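Local atomic coordinates of putative alpha-N-acetylgalactosaminidase (Bacillus halodurans C-125, PDB entry 3CC1), a protein that probably hydrolyses terminal alpha-linked N-acetylgalactosamine residues from glycoconjugates. Residues 55-60 and 149-154; 113-118 and 144-149; 35-40 and 319-324. All blocks are in the same frame, centred on the assembly; numbering follows the deposited sequence.

In the fold
Contacts 1 and 2 are neighbours, their centres about 8 Å apart; both use the loop that precedes strand 152-155, share Asn149 and touch the second subunit. Residues 55-60 follow strand 49-52 and residues 113-118 begin on strand 109-115, adjacent strands of the parallel barrel sheet, so these two contacts gather loops at one end of the barrel. Contact 3 lies apart, its centre about 27 Å from that of contact 1 and 30 Å from that of contact 2, and ties helix 28-41 to the segment after strand 315-317. Along the chain, contact 3 spans contact 1, which in turn spans contact 2; contact 3 thus joins early and late parts where strands 14-17 and 315-317 lie side by side.

Contact 1 of 3, residues 55-60 and 149-154; sequences QWYEPT and NTDMYG
The carboxylate of Asp151 is the hub of this contact, and Tyr57 is its hydrogen-bond donor from residues 55-60. The phenol OH of Tyr57 donates to Asp151 OD2 at 2.7 Å, arriving on the anti side of the carboxylate and 32° out of its plane. A tyrosine suits the place because its long ring carries a donor to a buried acid. Its CG lies between the backbone N and the carbonyl carbon (chi1 43°), which swings the ring toward the second segment, where the carboxylate oxygen meets the ring edge. In the Asn149 conformer described, ND2 comes to OD2 from the other face of the carboxylate at 3.1 Å, giving that oxygen a second donor. Glu58 OE1 stands 2.9 Å from Asp151 OD1, with no hydrogen bond assigned between them. Water 1 bridges the group, 2.7 Å from Asp151 OD1 and 2.8 Å from Gln55 OE1. Further out, Asn149 OD1 accepts from Asp151 N in an Asx turn that sets amide and acid side by side, while a type I turn from Gln55 to Glu58 lays Gln55 CA on a face of the Tyr57 ring. Glu58 OE2 is hydrogen-bonded to a glycerol, probably from the crystallisation liquor. The Asx turn before strand 152-155 thus meets the loop after strand 49-52 at the C-terminal end of the parallel barrel strands, where TIM-barrel enzymes carry their active sites.

Contact 2 of 3, residues 113-118 and 144-149; sequences HIMRGI and SICPWN
Apolar and chalcogen contacts come first: Met115, a selenomethionine at the end of strand 109-115, sends its methyl end into the loop 144-149. Its chain bends at both chi2 and chi3 (-73° and -56°), a curl that an unbranched, flexible residue allows. SE thereby comes within 3.6 Å of Trp148 CH2, lying obliquely to the six-membered ring in a Met-aromatic contact, and CE sits 3.8 Å from Cys146 SG. The same methyl touches Asn149 OD1 at 3.6 Å, an oxygen whose hydrogen bond is with Asp151 N. Within the loop, Cys146 SG lies over the centre of the Trp148 ring and accepts a long bond from Trp148 N, 3.6 Å. Cys146 sulfur and Met115 selenium thus both meet the indole, a polarisable lining well matched to a broad aromatic surface.

The polar part rests on Arg116. Its chain bends at chi3, and its guanidinium takes Ser144 OG end-on with two nitrogens: NH1 at 2.9 Å, tilted slightly from the plane, and NH2 at 3.2 Å, within it. A serine is small enough to fit and offers one hydroxyl to both N-H groups. The principal partners of Arg116 are nevertheless acids, Glu198 to NH1 and Asp185 to NH2, so the buried charge is probably compensated.

Across the assembly, Arg190 of the second subunit makes a cation-pi contact with Trp148. The loop itself closes in a type I beta turn from Cys146 to Asn149. Here the C-terminal end of TIM-barrel strand 109-115 meets the loop leading into strand 152-155, beside a subunit interface.

Contact 3 of 3, residues 35-40 and 319-324; sequences AEYMAN and GELRDN
One face of the Tyr37 ring receives the backbone of the second segment: Leu321 O stands 3.3 Å above its plane, offset toward the rim and nearest CE2, with Arg322 N over the same face. Leu321 CB meets this face too, off-centre in a CH-pi contact 4.1 Å from the ring centroid, and approaches CD1 at 3.6 Å. With CG anti to the backbone N (chi1 -177°), the ring reaches out from the helix, and its hydroxyl accepts a hydrogen bond from Asn324 ND2 at 3.2 Å; the amide and ring planes are nearly perpendicular, 88° apart. Tyrosine suits this partly exposed place by joining a broad apolar face to a polar end. In the TIM-barrel fold, strands 14-17 and 315-317 lie side by side, and the contact joins helix 28-41, which follows the first, to the 3-10 segment 321-323 that follows the other, across the seam where the chain's early and late parts meet. Shortening Tyr37 to an alanine is likely to leave Asn324 ND2 without this acceptor and to uncover Leu321. One residue along the helix, Met38, a selenomethionine, sets CE against Leu321 CD1 at 4.2 Å, and Leu321 also rests on Trp16. A salt bridge ties Glu320, just ahead of the 3-10 segment, to Arg322 within it: Glu320 OE2 takes both Arg322 NE, at 2.8 Å, and Arg322 N, while Arg322 NH2 holds OE1; Arg322 NH1 has a second acid partner in Glu29.

Contact 1 of 3, residues 55-60 and 149-154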
ATOM      1  N   GLN A  55      20.942 -18.393  23.039  1.00 23.01           N
ATOM      2  CA  GLN A  55      21.255 -19.827  22.988  1.00 23.58           C
ATOM      3  C   GLN A  55      22.693 -20.108  23.405  1.00 22.73           C
ATOM      4  O   GLN A  55      23.285 -21.114  23.039  1.00 21.98           O
ATOM      5  CB  GLN A  55      20.863 -20.434  21.620  1.00 23.53           C
ATOM      6  CG  GLN A  55      19.333 -20.459  21.472  1.00 27.59           C
ATOM      7  CD  GLN A  55      18.827 -20.952  20.124  1.00 32.75           C
ATOM      8  OE1 GLN A  55      18.002 -21.855  20.083  1.00 40.27           O
ATOM      9  NE2 GLN A  55      19.242 -20.306  19.040  1.00 32.76           N
ATOM     10  N   TRP A  56      23.222 -19.189  24.197  1.00 21.48           N
ATOM     11  CA  TRP A  56      24.500 -19.359  24.844  1.00 21.26           C
ATOM     12  C   TRP A  56      24.502 -20.502  25.867  1.00 21.26           C
ATOM     13  O   TRP A  56      25.574 -20.885  26.323  1.00 21.02           O
ATOM     14  CB  TRP A  56      24.958 -18.031  25.503  1.00 20.72           C
ATOM     15  CG  TRP A  56      23.898 -17.322  26.312  1.00 19.25           C
ATOM     16  CD1 TRP A  56      23.124 -16.302  25.883  1.00 18.66           C
ATOM     17  CD2 TRP A  56      23.510 -17.574  27.675  1.00 18.56           C
ATOM     18  NE1 TRP A  56      22.242 -15.920  26.868  1.00 21.12           N
ATOM     19  CE2 TRP A  56      22.473 -16.671  27.987  1.00 19.95           C
ATOM     20  CE3 TRP A  56      23.927 -18.475  28.657  1.00 17.86           C
ATOM     21  CZ2 TRP A  56      21.865 -16.645  29.219  1.00 19.75           C
ATOM     22  CZ3 TRP A  56      23.331 -18.442  29.876  1.00 17.33           C
ATOM     23  CH2 TRP A  56      22.301 -17.537  30.157  1.00 17.53           C
ATOM     24  N   TYR A  57      23.308 -21.094  26.106  1.00 21.31           N
ATOM     25  CA  TYR A  57      23.049 -22.124  27.124  1.00 20.33           C
ATOM     26  C   TYR A  57      22.751 -23.488  26.489  1.00 21.33           C
ATOM     27  O   TYR A  57      22.404 -24.435  27.177  1.00 21.13           O
ATOM     28  CB  TYR A  57      21.864 -21.682  28.028  1.00 20.77           C
ATOM     29  CG  TYR A  57      20.741 -21.099  27.205  1.00 21.73           C
ATOM     30  CD1 TYR A  57      19.893 -21.943  26.469  1.00 22.21           C
ATOM     31  CD2 TYR A  57      20.572 -19.721  27.087  1.00 20.46           C
ATOM     32  CE1 TYR A  57      18.894 -21.413  25.664  1.00 22.69           C
ATOM     33  CE2 TYR A  57      19.576 -19.195  26.299  1.00 20.86           C
ATOM     34  CZ  TYR A  57      18.753 -20.051  25.575  1.00 21.58           C
ATOM     35  OH  TYR A  57      17.735 -19.551  24.789  1.00 25.55           O
ATOM     36  N   GLU A  58      22.902 -23.569  25.163  1.00 22.34           N
ATOM     37  CA  GLU A  58      22.446 -24.716  24.385  1.00 24.97           C
ATOM     38  C   GLU A  58      23.593 -25.425  23.668  1.00 25.07           C
ATOM     39  O   GLU A  58      23.903 -25.073  22.538  1.00 26.23           O
ATOM     40  CB  GLU A  58      21.408 -24.269  23.338  1.00 24.71           C
ATOM     41  CG  GLU A  58      20.662 -25.415  22.640  1.00 31.11           C
ATOM     42  CD  GLU A  58      19.214 -25.017  22.217  1.00 38.00           C
ATOM     43  OE1 GLU A  58      18.679 -24.026  22.781  1.00 42.17           O
ATOM     44  OE2 GLU A  58      18.608 -25.704  21.350  1.00 41.87           O
ATOM     45  N   PRO A  59      24.266 -26.375  24.341  1.00 25.31           N
ATOM     46  CA  PRO A  59      25.322 -27.082  23.640  1.00 25.82           C
ATOM     47  C   PRO A  59      24.642 -28.071  22.717  1.00 26.54           C
ATOM     48  O   PRO A  59      23.476 -28.458  22.929  1.00 28.08           O
ATOM     49  CB  PRO A  59      26.065 -27.828  24.759  1.00 26.37           C
ATOM     50  CG  PRO A  59      24.990 -28.110  25.764  1.00 25.48           C
ATOM     51  CD  PRO A  59      24.106 -26.859  25.726  1.00 24.67           C
ATOM     52  N   THR A  60      25.341 -28.486  21.695  1.00 26.42           N
ATOM     53  CA  THR A  60      24.736 -29.456  20.788  1.00 26.56           C
ATOM     54  C   THR A  60      25.114 -30.890  21.194  1.00 27.40           C
ATOM     55  O   THR A  60      26.030 -31.079  21.995  1.00 28.00           O
ATOM     56  CB  THR A  60      25.150 -29.157  19.356  1.00 25.82           C
ATOM     57  OG1 THR A  60      26.560 -29.234  19.267  1.00 26.52           O
ATOM     58  CG2 THR A  60      24.727 -27.740  18.941  1.00 24.29           C
ATOM     59  N   ASN A 149      10.999 -20.680  18.571  0.50 22.87           N
ATOM     60  CA  ASN A 149      11.979 -21.270  19.476  0.50 22.90           C
ATOM     61  C   ASN A 149      11.373 -22.008  20.663  0.50 22.84           C
ATOM     62  O   ASN A 149      10.637 -21.431  21.463  0.50 21.95           O
ATOM     63  CB  ASN A 149      12.902 -20.159  19.970  0.50 22.88           C
ATOM     64  CG  ASN A 149      13.799 -20.606  21.089  0.50 23.91           C
ATOM     65  OD1 ASN A 149      13.367 -20.701  22.249  0.50 20.17           O
ATOM     66  ND2 ASN A 149      15.067 -20.871  20.755  0.50 23.94           N
ATOM     67  N   THR A 150      11.739 -23.285  20.796  1.00 23.17           N
ATOM     68  CA  THR A 150      11.145 -24.178  21.800  1.00 22.64           C
ATOM     69  C   THR A 150      11.759 -24.099  23.235  1.00 23.18           C
ATOM     70  O   THR A 150      11.410 -24.903  24.089  1.00 22.98           O
ATOM     71  CB  THR A 150      11.241 -25.677  21.359  1.00 22.89           C
ATOM     72  OG1 THR A 150      12.611 -25.987  21.062  1.00 24.71           O
ATOM     73  CG2 THR A 150      10.420 -25.955  20.118  1.00 21.80           C
ATOM     74  N   ASP A 151      12.638 -23.140  23.501  1.00 22.30           N
ATOM     75  CA  ASP A 151      13.435 -23.192  24.737  1.00 23.01           C
ATOM     76  C   ASP A 151      12.586 -22.954  26.003  1.00 22.33           C
ATOM     77  O   ASP A 151      12.831 -23.538  27.052  1.00 23.53           O
ATOM     78  CB  ASP A 151      14.577 -22.134  24.710  1.00 22.67           C
ATOM     79  CG  ASP A 151      15.702 -22.464  23.733  1.00 24.75           C
ATOM     80  OD1 ASP A 151      15.842 -23.656  23.322  1.00 26.83           O
ATOM     81  OD2 ASP A 151      16.472 -21.500  23.417  1.00 26.98           O
HETATM   82  N   MSE A 152      11.620 -22.065  25.913  1.00 21.82           N
HETATM   83  CA  MSE A 152      10.936 -21.533  27.102  1.00 21.59           C
HETATM   84  C   MSE A 152       9.408 -21.721  27.084  1.00 21.35           C
HETATM   85  O   MSE A 152       8.783 -21.953  26.042  1.00 22.05           O
HETATM   86  CB  MSE A 152      11.199 -20.030  27.266  1.00 21.84           C
HETATM   87  CG  MSE A 152      12.590 -19.494  26.874  1.00 20.56           C
HETATM   88 SE   MSE A 152      13.991 -20.195  27.997  0.75 17.54          SE
HETATM   89  CE  MSE A 152      14.020 -18.844  29.415  1.00 21.29           C
ATOM     90  N   TYR A 153       8.828 -21.587  28.265  1.00 21.81           N
ATOM     91  CA  TYR A 153       7.418 -21.247  28.439  1.00 22.63           C
ATOM     92  C   TYR A 153       7.395 -19.845  29.052  1.00 23.44           C
ATOM     93  O   TYR A 153       8.353 -19.417  29.698  1.00 23.05           O
ATOM     94  CB  TYR A 153       6.708 -22.193  29.409  1.00 22.70           C
ATOM     95  CG  TYR A 153       6.486 -23.596  28.877  1.00 25.13           C
ATOM     96  CD1 TYR A 153       5.745 -23.811  27.731  1.00 24.07           C
ATOM     97  CD2 TYR A 153       6.990 -24.703  29.552  1.00 25.26           C
ATOM     98  CE1 TYR A 153       5.513 -25.103  27.275  1.00 27.85           C
ATOM     99  CE2 TYR A 153       6.771 -25.988  29.103  1.00 26.26           C
ATOM    100  CZ  TYR A 153       6.033 -26.182  27.973  1.00 28.16           C
ATOM    101  OH  TYR A 153       5.839 -27.461  27.505  1.00 29.14           O
ATOM    102  N   GLY A 154       6.305 -19.133  28.808  1.00 23.43           N
ATOM    103  CA  GLY A 154       6.006 -17.938  29.542  1.00 23.47           C
ATOM    104  C   GLY A 154       5.907 -18.149  31.036  1.00 23.88           C
ATOM    105  O   GLY A 154       5.534 -19.211  31.521  1.00 24.27           O
TER
HETATM  106  O   HOH W   1      16.222 -23.997  20.679  1.00 29.16           O

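Contact 2 of 3, residues 113-118 and 144-149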
ATOM      1  N   HIS A 113      21.780 -11.710  25.372  1.00 23.83           N
ATOM      2  CA  HIS A 113      20.344 -11.827  25.048  1.00 23.10           C
ATOM      3  C   HIS A 113      19.781 -13.001  25.763  1.00 23.06           C
ATOM      4  O   HIS A 113      20.393 -14.049  25.835  1.00 23.34           O
ATOM      5  CB  HIS A 113      20.078 -12.039  23.546  1.00 23.29           C
ATOM      6  CG  HIS A 113      20.263 -10.824  22.693  1.00 24.19           C
ATOM      7  ND1 HIS A 113      19.487 -10.583  21.568  1.00 27.60           N
ATOM      8  CD2 HIS A 113      21.179  -9.823  22.748  1.00 25.05           C
ATOM      9  CE1 HIS A 113      19.882  -9.441  21.019  1.00 28.42           C
ATOM     10  NE2 HIS A 113      20.912  -8.967  21.707  1.00 26.52           N
ATOM     11  N   ILE A 114      18.595 -12.815  26.318  1.00 23.27           N
ATOM     12  CA  ILE A 114      17.849 -13.888  26.902  1.00 22.63           C
ATOM     13  C   ILE A 114      16.491 -13.991  26.188  1.00 23.58           C
ATOM     14  O   ILE A 114      16.031 -13.030  25.579  1.00 23.09           O
ATOM     15  CB  ILE A 114      17.694 -13.675  28.425  1.00 23.24           C
ATOM     16  CG1 ILE A 114      16.740 -12.520  28.720  1.00 21.48           C
ATOM     17  CG2 ILE A 114      19.085 -13.446  29.072  1.00 20.82           C
ATOM     18  CD1 ILE A 114      16.463 -12.291  30.200  1.00 24.77           C
HETATM   19  N   MSE A 115      15.864 -15.172  26.287  1.00 23.87           N
HETATM   20  CA  MSE A 115      14.501 -15.408  25.868  1.00 23.41           C
HETATM   21  C   MSE A 115      13.559 -15.184  27.046  1.00 23.43           C
HETATM   22  O   MSE A 115      13.859 -15.518  28.209  1.00 24.37           O
HETATM   23  CB  MSE A 115      14.339 -16.854  25.399  1.00 23.41           C
HETATM   24  CG  MSE A 115      15.232 -17.211  24.235  1.00 26.17           C
HETATM   25 SE   MSE A 115      14.642 -16.426  22.556  0.75 22.87          SE
HETATM   26  CE  MSE A 115      12.818 -17.138  22.495  1.00 24.53           C
ATOM     27  N   ARG A 116      12.457 -14.534  26.752  1.00 22.01           N
ATOM     28  CA  ARG A 116      11.390 -14.378  27.708  1.00 22.85           C
ATOM     29  C   ARG A 116      10.987 -15.726  28.273  1.00 22.63           C
ATOM     30  O   ARG A 116      10.854 -16.701  27.530  1.00 23.01           O
ATOM     31  CB  ARG A 116      10.177 -13.796  27.000  1.00 23.02           C
ATOM     32  CG  ARG A 116       8.940 -13.647  27.861  1.00 23.10           C
ATOM     33  CD  ARG A 116       7.711 -13.280  27.014  1.00 23.43           C
ATOM     34  NE  ARG A 116       7.342 -14.315  26.059  1.00 22.80           N
ATOM     35  CZ  ARG A 116       6.408 -15.246  26.276  1.00 25.74           C
ATOM     36  NH1 ARG A 116       5.767 -15.299  27.419  1.00 25.21           N
ATOM     37  NH2 ARG A 116       6.137 -16.146  25.361  1.00 26.84           N
ATOM     38  N   GLY A 117      10.720 -15.732  29.578  1.00 22.17           N
ATOM     39  CA  GLY A 117      10.099 -16.878  30.255  1.00 22.57           C
ATOM     40  C   GLY A 117      11.024 -17.718  31.113  1.00 21.78           C
ATOM     41  O   GLY A 117      12.034 -17.254  31.670  1.00 23.05           O
ATOM     42  N   ILE A 118      10.657 -18.982  31.207  1.00 21.56           N
ATOM     43  CA  ILE A 118      11.329 -19.929  32.053  1.00 20.81           C
ATOM     44  C   ILE A 118      11.528 -21.209  31.224  1.00 21.52           C
ATOM     45  O   ILE A 118      10.682 -21.566  30.440  1.00 21.29           O
ATOM     46  CB  ILE A 118      10.456 -20.239  33.312  1.00 21.80           C
ATOM     47  CG1 ILE A 118      11.200 -21.148  34.290  1.00 22.21           C
ATOM     48  CG2 ILE A 118       9.089 -20.853  32.916  1.00 18.82           C
ATOM     49  CD1 ILE A 118      10.531 -21.262  35.674  1.00 20.28           C
ATOM     50  N   SER A 144       1.690 -20.310  26.852  1.00 27.11           N
ATOM     51  CA  SER A 144       2.454 -19.173  26.317  1.00 26.24           C
ATOM     52  C   SER A 144       3.782 -19.705  25.774  1.00 26.15           C
ATOM     53  O   SER A 144       4.685 -20.058  26.522  1.00 26.20           O
ATOM     54  CB  SER A 144       2.717 -18.136  27.397  1.00 26.51           C
ATOM     55  OG  SER A 144       3.454 -17.049  26.882  1.00 25.95           O
ATOM     56  N   ILE A 145       3.876 -19.845  24.469  1.00 25.81           N
ATOM     57  CA  ILE A 145       5.096 -20.347  23.880  1.00 26.55           C
ATOM     58  C   ILE A 145       5.609 -19.353  22.848  1.00 26.08           C
ATOM     59  O   ILE A 145       4.920 -18.424  22.488  1.00 26.32           O
ATOM     60  CB  ILE A 145       4.881 -21.706  23.219  1.00 27.45           C
ATOM     61  CG1 ILE A 145       3.890 -21.565  22.126  1.00 29.21           C
ATOM     62  CG2 ILE A 145       4.353 -22.765  24.210  1.00 27.31           C
ATOM     63  CD1 ILE A 145       4.264 -22.332  20.999  1.00 35.24           C
ATOM     64  N   CYS A 146       6.815 -19.579  22.372  1.00 24.51           N
ATOM     65  CA  CYS A 146       7.408 -18.745  21.363  1.00 24.50           C
ATOM     66  C   CYS A 146       7.352 -19.547  20.084  1.00 24.83           C
ATOM     67  O   CYS A 146       7.780 -20.695  20.077  1.00 24.07           O
ATOM     68  CB  CYS A 146       8.854 -18.418  21.697  1.00 24.08           C
ATOM     69  SG  CYS A 146       9.705 -17.584  20.330  1.00 24.61           S
ATOM     70  N   PRO A 147       6.763 -18.976  19.006  1.00 25.18           N
ATOM     71  CA  PRO A 147       6.585 -19.812  17.835  1.00 24.52           C
ATOM     72  C   PRO A 147       7.853 -20.099  17.066  1.00 23.98           C
ATOM     73  O   PRO A 147       7.827 -20.977  16.256  1.00 23.69           O
ATOM     74  CB  PRO A 147       5.621 -18.999  16.959  1.00 25.74           C
ATOM     75  CG  PRO A 147       5.693 -17.665  17.433  1.00 24.82           C
ATOM     76  CD  PRO A 147       6.017 -17.718  18.873  1.00 25.18           C
ATOM     77  N   TRP A 148       8.955 -19.428  17.363  1.00 22.73           N
ATOM     78  CA  TRP A 148      10.173 -19.606  16.568  1.00 23.39           C
ATOM     79  C   TRP A 148      11.316 -20.277  17.341  1.00 23.26           C
ATOM     80  O   TRP A 148      12.425 -20.462  16.826  1.00 22.74           O
ATOM     81  CB  TRP A 148      10.619 -18.270  15.962  1.00 23.01           C
ATOM     82  CG  TRP A 148      10.593 -17.077  16.836  1.00 23.87           C
ATOM     83  CD1 TRP A 148       9.583 -16.170  16.943  1.00 25.68           C
ATOM     84  CD2 TRP A 148      11.651 -16.595  17.672  1.00 23.42           C
ATOM     85  NE1 TRP A 148       9.921 -15.183  17.811  1.00 22.79           N
ATOM     86  CE2 TRP A 148      11.186 -15.407  18.282  1.00 24.22           C
ATOM     87  CE3 TRP A 148      12.923 -17.064  17.993  1.00 22.47           C
ATOM     88  CZ2 TRP A 148      11.958 -14.668  19.184  1.00 24.46           C
ATOM     89  CZ3 TRP A 148      13.708 -16.312  18.887  1.00 26.30           C
ATOM     90  CH2 TRP A 148      13.218 -15.130  19.462  1.00 25.79           C
ATOM     91  N   ASN A 149      10.999 -20.680  18.571  0.50 22.87           N
ATOM     92  CA  ASN A 149      11.979 -21.270  19.476  0.50 22.90           C
ATOM     93  C   ASN A 149      11.373 -22.008  20.663  0.50 22.84           C
ATOM     94  O   ASN A 149      10.637 -21.431  21.463  0.50 21.95           O
ATOM     95  CB  ASN A 149      12.902 -20.159  19.970  0.50 22.88           C
ATOM     96  CG  ASN A 149      13.799 -20.606  21.089  0.50 23.91           C
ATOM     97  OD1 ASN A 149      13.367 -20.701  22.249  0.50 20.17           O
ATOM     98  ND2 ASN A 149      15.067 -20.871  20.755  0.50 23.94           N
TER

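Contact 3 of 3, residues 35-40 and 319-324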
ATOM      1  N   ALA A  35      36.348  -8.470  21.261  1.00 22.93           N
ATOM      2  CA  ALA A  35      36.492  -7.532  22.381  1.00 21.99           C
ATOM      3  C   ALA A  35      37.862  -6.844  22.300  1.00 22.35           C
ATOM      4  O   ALA A  35      37.980  -5.630  22.483  1.00 21.34           O
ATOM      5  CB  ALA A  35      36.313  -8.243  23.698  1.00 20.92           C
ATOM      6  N   GLU A  36      38.884  -7.638  22.003  1.00 22.71           N
ATOM      7  CA  GLU A  36      40.247  -7.106  21.879  1.00 23.97           C
ATOM      8  C   GLU A  36      40.352  -6.163  20.704  1.00 22.58           C
ATOM      9  O   GLU A  36      40.960  -5.114  20.792  1.00 22.02           O
ATOM     10  CB  GLU A  36      41.290  -8.217  21.776  1.00 24.29           C
ATOM     11  CG  GLU A  36      41.514  -8.901  23.118  1.00 31.16           C
ATOM     12  CD  GLU A  36      42.240 -10.259  23.020  1.00 39.51           C
ATOM     13  OE1 GLU A  36      42.638 -10.651  21.895  1.00 46.79           O
ATOM     14  OE2 GLU A  36      42.384 -10.942  24.063  1.00 45.05           O
ATOM     15  N   TYR A  37      39.716  -6.515  19.600  1.00 23.55           N
ATOM     16  CA  TYR A  37      39.742  -5.638  18.440  1.00 22.97           C
ATOM     17  C   TYR A  37      39.063  -4.336  18.803  1.00 22.73           C
ATOM     18  O   TYR A  37      39.589  -3.271  18.551  1.00 22.77           O
ATOM     19  CB  TYR A  37      39.068  -6.274  17.245  1.00 23.41           C
ATOM     20  CG  TYR A  37      39.128  -5.448  15.980  1.00 23.04           C
ATOM     21  CD1 TYR A  37      38.222  -4.422  15.751  1.00 22.80           C
ATOM     22  CD2 TYR A  37      40.032  -5.742  14.985  1.00 23.98           C
ATOM     23  CE1 TYR A  37      38.264  -3.683  14.605  1.00 23.73           C
ATOM     24  CE2 TYR A  37      40.090  -4.991  13.819  1.00 22.85           C
ATOM     25  CZ  TYR A  37      39.201  -3.988  13.630  1.00 22.92           C
ATOM     26  OH  TYR A  37      39.215  -3.289  12.471  1.00 24.14           O
HETATM   27  N   MSE A  38      37.908  -4.429  19.420  1.00 22.17           N
HETATM   28  CA  MSE A  38      37.157  -3.237  19.759  1.00 22.73           C
HETATM   29  C   MSE A  38      37.975  -2.331  20.682  1.00 22.17           C
HETATM   30  O   MSE A  38      37.978  -1.112  20.554  1.00 22.49           O
HETATM   31  CB  MSE A  38      35.861  -3.594  20.438  1.00 22.08           C
HETATM   32  CG  MSE A  38      35.017  -2.368  20.779  1.00 23.95           C
HETATM   33 SE   MSE A  38      33.282  -2.864  21.544  0.75 20.42          SE
HETATM   34  CE  MSE A  38      32.572  -3.623  19.985  1.00 19.65           C
ATOM     35  N   ALA A  39      38.685  -2.958  21.604  1.00 21.98           N
ATOM     36  CA  ALA A  39      39.453  -2.234  22.589  1.00 22.05           C
ATOM     37  C   ALA A  39      40.578  -1.504  21.871  1.00 22.08           C
ATOM     38  O   ALA A  39      40.937  -0.387  22.214  1.00 21.51           O
ATOM     39  CB  ALA A  39      40.050  -3.215  23.624  1.00 22.11           C
ATOM     40  N   ASN A  40      41.136  -2.155  20.866  1.00 22.49           N
ATOM     41  CA  ASN A  40      42.320  -1.629  20.197  1.00 23.92           C
ATOM     42  C   ASN A  40      41.995  -0.571  19.147  1.00 24.15           C
ATOM     43  O   ASN A  40      42.784   0.316  18.921  1.00 24.61           O
ATOM     44  CB  ASN A  40      43.110  -2.760  19.550  1.00 24.16           C
ATOM     45  CG  ASN A  40      43.881  -3.601  20.579  1.00 29.42           C
ATOM     46  OD1 ASN A  40      44.367  -3.080  21.589  1.00 36.27           O
ATOM     47  ND2 ASN A  40      44.032  -4.894  20.305  1.00 32.04           N
ATOM     48  N   GLY A 319      29.480  -8.219  12.144  1.00 23.55           N
ATOM     49  CA  GLY A 319      30.605  -8.914  11.541  1.00 22.51           C
ATOM     50  C   GLY A 319      31.669  -9.354  12.536  1.00 22.71           C
ATOM     51  O   GLY A 319      31.693  -8.947  13.705  1.00 22.04           O
ATOM     52  N   GLU A 320      32.518 -10.245  12.046  1.00 22.20           N
ATOM     53  CA  GLU A 320      33.728 -10.652  12.725  1.00 22.38           C
ATOM     54  C   GLU A 320      34.739  -9.527  12.533  1.00 21.41           C
ATOM     55  O   GLU A 320      35.392  -9.442  11.498  1.00 20.59           O
ATOM     56  CB  GLU A 320      34.260 -11.980  12.164  1.00 22.16           C
ATOM     57  CG  GLU A 320      35.690 -12.379  12.632  1.00 23.07           C
ATOM     58  CD  GLU A 320      35.912 -12.266  14.152  1.00 24.06           C
ATOM     59  OE1 GLU A 320      35.364 -13.092  14.921  1.00 22.05           O
ATOM     60  OE2 GLU A 320      36.672 -11.357  14.554  1.00 20.71           O
ATOM     61  N   LEU A 321      34.856  -8.711  13.572  1.00 20.82           N
ATOM     62  CA  LEU A 321      35.669  -7.492  13.538  1.00 21.96           C
ATOM     63  C   LEU A 321      37.107  -7.726  13.087  1.00 22.10           C
ATOM     64  O   LEU A 321      37.709  -6.862  12.406  1.00 22.74           O
ATOM     65  CB  LEU A 321      35.664  -6.795  14.907  1.00 22.22           C
ATOM     66  CG  LEU A 321      34.397  -6.018  15.292  1.00 22.05           C
ATOM     67  CD1 LEU A 321      34.434  -5.685  16.776  1.00 23.01           C
ATOM     68  CD2 LEU A 321      34.226  -4.754  14.444  1.00 21.01           C
ATOM     69  N   ARG A 322      37.666  -8.873  13.471  1.00 23.02           N
ATOM     70  CA  ARG A 322      39.072  -9.144  13.248  1.00 22.82           C
ATOM     71  C   ARG A 322      39.366  -9.267  11.771  1.00 24.14           C
ATOM     72  O   ARG A 322      40.508  -9.102  11.349  1.00 23.51           O
ATOM     73  CB  ARG A 322      39.565 -10.399  13.982  1.00 23.44           C
ATOM     74  CG  ARG A 322      39.845 -10.170  15.452  1.00 22.20           C
ATOM     75  CD  ARG A 322      39.979 -11.463  16.202  1.00 23.26           C
ATOM     76  NE  ARG A 322      38.755 -12.266  16.156  1.00 21.91           N
ATOM     77  CZ  ARG A 322      38.686 -13.530  16.551  1.00 22.63           C
ATOM     78  NH1 ARG A 322      39.727 -14.110  17.095  1.00 23.34           N
ATOM     79  NH2 ARG A 322      37.555 -14.209  16.474  1.00 25.36           N
ATOM     80  N   ASP A 323      38.326  -9.504  10.981  1.00 24.32           N
ATOM     81  CA  ASP A 323      38.505  -9.655   9.537  1.00 25.05           C
ATOM     82  C   ASP A 323      38.195  -8.379   8.760  1.00 24.89           C
ATOM     83  O   ASP A 323      38.097  -8.402   7.539  1.00 25.99           O
ATOM     84  CB  ASP A 323      37.629 -10.785   9.015  1.00 24.93           C
ATOM     85  CG  ASP A 323      38.087 -12.132   9.502  1.00 25.68           C
ATOM     86  OD1 ASP A 323      39.276 -12.240   9.828  1.00 25.08           O
ATOM     87  OD2 ASP A 323      37.266 -13.066   9.557  1.00 25.88           O
ATOM     88  N   ASN A 324      38.015  -7.271   9.463  1.00 24.77           N
ATOM     89  CA  ASN A 324      37.675  -5.998   8.814  1.00 24.07           C
ATOM     90  C   ASN A 324      38.729  -5.603   7.767  1.00 24.09           C
ATOM     91  O   ASN A 324      39.911  -5.897   7.918  1.00 24.26           O
ATOM     92  CB  ASN A 324      37.616  -4.845   9.815  1.00 24.24           C
ATOM     93  CG  ASN A 324      36.294  -4.745  10.538  1.00 24.04           C
ATOM     94  OD1 ASN A 324      35.330  -5.454  10.214  1.00 23.91           O
ATOM     95  ND2 ASN A 324      36.231  -3.824  11.507  1.00 19.84           N
TER